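Local coordinates for protein GCN5-related N-acetyltransferase (Streptococcus suis, PDB 3G3S) that probably transfers an acetyl group from acetyl-CoA to an amine acceptor, as a member of the GCN5-related N-acetyltransferase family, at residues 155-163 with 174-182. Residues are numbered along the deposited sequence; the frame is centred on the assembly and turned at random.
Sequences QFLDLGLGC and GASSYASYS
C163 and A175 form an antiparallel hydrogen-bonded pair, gripping each other twice: C163 N to A175 O at 2.9 Å, nearly straight (173°), and A175 N to C163 O. Next along the strands, G162 faces S176 in a non-hydrogen-bonded pair whose CA atoms lie 3.7 Å apart; glycine suits this spot, since the hydroxyl of S176 occupies the side where a side chain would stand. S177 N then donates to L161 O, a bent bond of 2.8 Å.

At the same pair the S177 side chain joins in. With chi1 at 50°, its OG lies between its own N and carbonyl carbon and accepts a nearly straight hydrogen bond from L161 N at 2.8 Å. Past the corner at Y178, S180 OG donates to L159 O at 2.6 Å from above the carbonyl plane, and also bonds to Y150 OH. Serine's short hydroxyl suits such bonds to main-chain atoms where strand pairing ends.

The F156 ring packs against the hydroxyls of S176 and S177. S176 OG sits at its edge, 3.5 Å from CZ, while bonding to L146 O. Lacking a side chain, G160 brings its CA over one ring face and close to S177 OG. It leads from helix 153-159 into the hairpin of strands 162-167 and 170-181, near outer strand 125-128 in the mixed sheet of this GNAT-family protein.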
loop_
_atom_site.group_PDB
_atom_site.type_symbol
_atom_site.label_atom_id
_atom_site.label_comp_id
_atom_site.label_asym_id
_atom_site.label_seq_id
_atom_site.Cartn_x
_atom_site.Cartn_y
_atom_site.Cartn_z
ATOM N N GLN A 155 5.555 13.629 -10.973
ATOM C CA GLN A 155 5.343 12.255 -10.552
ATOM C C GLN A 155 6.627 11.420 -10.759
ATOM O O GLN A 155 7.030 10.653 -9.873
ATOM C CB GLN A 155 4.177 11.645 -11.306
ATOM C CG GLN A 155 3.630 10.412 -10.614
ATOM C CD GLN A 155 2.600 9.667 -11.425
ATOM O OE1 GLN A 155 2.810 9.358 -12.605
ATOM N NE2 GLN A 155 1.520 9.289 -10.772
ATOM N N PHE A 156 7.303 11.581 -11.898
ATOM C CA PHE A 156 8.518 10.809 -12.119
ATOM C C PHE A 156 9.539 11.107 -11.042
ATOM O O PHE A 156 10.106 10.196 -10.474
ATOM C CB PHE A 156 9.167 11.065 -13.471
ATOM C CG PHE A 156 10.456 10.323 -13.626
ATOM C CD1 PHE A 156 10.441 8.977 -13.960
ATOM C CD2 PHE A 156 11.677 10.949 -13.381
ATOM C CE1 PHE A 156 11.606 8.250 -14.071
ATOM C CE2 PHE A 156 12.868 10.231 -13.496
ATOM C CZ PHE A 156 12.823 8.867 -13.815
ATOM N N LEU A 157 9.770 12.380 -10.752
ATOM C CA LEU A 157 10.751 12.722 -9.716
ATOM C C LEU A 157 10.304 12.263 -8.320
ATOM O O LEU A 157 11.112 11.878 -7.505
ATOM C CB LEU A 157 11.046 14.233 -9.730
ATOM C CG LEU A 157 11.853 14.764 -10.913
ATOM C CD1 LEU A 157 12.037 16.265 -10.825
ATOM C CD2 LEU A 157 13.206 14.070 -10.997
ATOM N N ASP A 158 9.006 12.264 -8.055
ATOM C CA ASP A 158 8.505 11.844 -6.771
ATOM C C ASP A 158 8.591 10.328 -6.566
ATOM O O ASP A 158 9.129 9.856 -5.544
ATOM C CB ASP A 158 7.060 12.304 -6.662
ATOM C CG ASP A 158 6.473 12.072 -5.292
ATOM O OD1 ASP A 158 7.229 12.135 -4.284
ATOM O OD2 ASP A 158 5.241 11.841 -5.230
ATOM N N LEU A 159 8.092 9.566 -7.547
ATOM C CA LEU A 159 7.978 8.101 -7.452
ATOM C C LEU A 159 8.966 7.279 -8.279
ATOM O O LEU A 159 9.153 6.091 -8.011
ATOM C CB LEU A 159 6.571 7.680 -7.891
ATOM C CG LEU A 159 5.369 8.351 -7.208
ATOM C CD1 LEU A 159 4.073 7.708 -7.725
ATOM C CD2 LEU A 159 5.445 8.239 -5.708
ATOM N N GLY A 160 9.557 7.882 -9.300
ATOM C CA GLY A 160 10.457 7.164 -10.181
ATOM C C GLY A 160 11.901 7.419 -9.821
ATOM O O GLY A 160 12.206 8.221 -8.945
ATOM N N LEU A 161 12.788 6.745 -10.537
ATOM C CA LEU A 161 14.212 6.859 -10.329
ATOM C C LEU A 161 14.894 6.352 -11.603
ATOM O O LEU A 161 14.497 5.317 -12.178
ATOM C CB LEU A 161 14.636 6.008 -9.127
ATOM C CG LEU A 161 16.128 6.043 -8.770
ATOM C CD1 LEU A 161 16.496 7.452 -8.335
ATOM C CD2 LEU A 161 16.459 5.025 -7.700
ATOM N N GLY A 162 15.916 7.075 -12.047
ATOM C CA GLY A 162 16.645 6.640 -13.216
ATOM C C GLY A 162 17.928 7.378 -13.463
ATOM O O GLY A 162 18.193 8.423 -12.864
ATOM N N CYS A 163 18.738 6.803 -14.335
ATOM C CA CYS A 163 19.967 7.440 -14.748
ATOM C C CYS A 163 20.284 7.157 -16.227
ATOM O O CYS A 163 19.848 6.159 -16.809
ATOM C CB CYS A 163 21.111 7.042 -13.834
ATOM S SG CYS A 163 21.603 5.432 -14.011
ATOM N N GLY A 174 20.388 4.447 -20.938
ATOM C CA GLY A 174 19.737 4.748 -19.678
ATOM C C GLY A 174 19.094 3.536 -19.044
ATOM O O GLY A 174 18.747 2.530 -19.728
ATOM N N ALA A 175 18.999 3.606 -17.717
ATOM C CA ALA A 175 18.365 2.573 -16.900
ATOM C C ALA A 175 17.457 3.330 -15.971
ATOM O O ALA A 175 17.915 4.203 -15.234
ATOM C CB ALA A 175 19.370 1.778 -16.117
ATOM N N SER A 176 16.166 3.040 -16.009
ATOM C CA SER A 176 15.206 3.827 -15.231
ATOM C C SER A 176 13.998 3.016 -14.804
ATOM O O SER A 176 13.843 1.859 -15.167
ATOM C CB SER A 176 14.754 5.061 -16.045
ATOM O OG SER A 176 13.862 5.899 -15.339
ATOM N N SER A 177 13.167 3.636 -13.982
ATOM C CA SER A 177 12.004 2.990 -13.477
ATOM C C SER A 177 10.875 3.043 -14.505
ATOM O O SER A 177 10.357 4.113 -14.773
ATOM C CB SER A 177 11.554 3.677 -12.199
ATOM O OG SER A 177 11.463 5.064 -12.396
ATOM N N TYR A 178 10.531 1.895 -15.077
ATOM C CA TYR A 178 9.354 1.794 -15.962
ATOM C C TYR A 178 8.065 1.966 -15.138
ATOM O O TYR A 178 7.002 2.493 -15.610
ATOM C CB TYR A 178 9.357 0.416 -16.600
ATOM C CG TYR A 178 8.254 0.182 -17.639
ATOM C CD1 TYR A 178 8.453 0.538 -18.986
ATOM C CD2 TYR A 178 7.070 -0.430 -17.299
ATOM C CE1 TYR A 178 7.459 0.308 -19.948
ATOM C CE2 TYR A 178 6.058 -0.656 -18.267
ATOM C CZ TYR A 178 6.268 -0.291 -19.579
ATOM O OH TYR A 178 5.275 -0.528 -20.515
ATOM N N ALA A 179 8.162 1.480 -13.903
ATOM C CA ALA A 179 7.140 1.553 -12.891
ATOM C C ALA A 179 7.803 1.487 -11.505
ATOM O O ALA A 179 8.989 1.116 -11.344
ATOM C CB ALA A 179 6.134 0.410 -13.057
ATOM N N SER A 180 6.986 1.844 -10.532
ATOM C CA SER A 180 7.307 1.895 -9.107
ATOM C C SER A 180 6.202 1.235 -8.311
ATOM O O SER A 180 5.011 1.363 -8.659
ATOM C CB SER A 180 7.355 3.350 -8.630
ATOM O OG SER A 180 8.210 4.121 -9.400
ATOM N N TYR A 181 6.577 0.565 -7.233
ATOM C CA TYR A 181 5.598 0.032 -6.289
ATOM C C TYR A 181 6.105 0.424 -4.895
ATOM O O TYR A 181 7.155 1.033 -4.782
ATOM C CB TYR A 181 5.351 -1.458 -6.463
ATOM C CG TYR A 181 6.533 -2.341 -6.173
ATOM C CD1 TYR A 181 7.560 -2.472 -7.096
ATOM C CD2 TYR A 181 6.622 -3.053 -4.980
ATOM C CE1 TYR A 181 8.668 -3.281 -6.824
ATOM C CE2 TYR A 181 7.721 -3.866 -4.713
ATOM C CZ TYR A 181 8.732 -3.977 -5.651
ATOM O OH TYR A 181 9.833 -4.785 -5.398
ATOM N N SER A 182 5.352 0.083 -3.868
ATOM C CA SER A 182 5.634 0.477 -2.491
ATOM C C SER A 182 7.066 0.251 -2.044
ATOM O O SER A 182 7.628 1.080 -1.353
ATOM C CB SER A 182 4.678 -0.276 -1.554
ATOM O OG SER A 182 4.719 -1.680 -1.788
#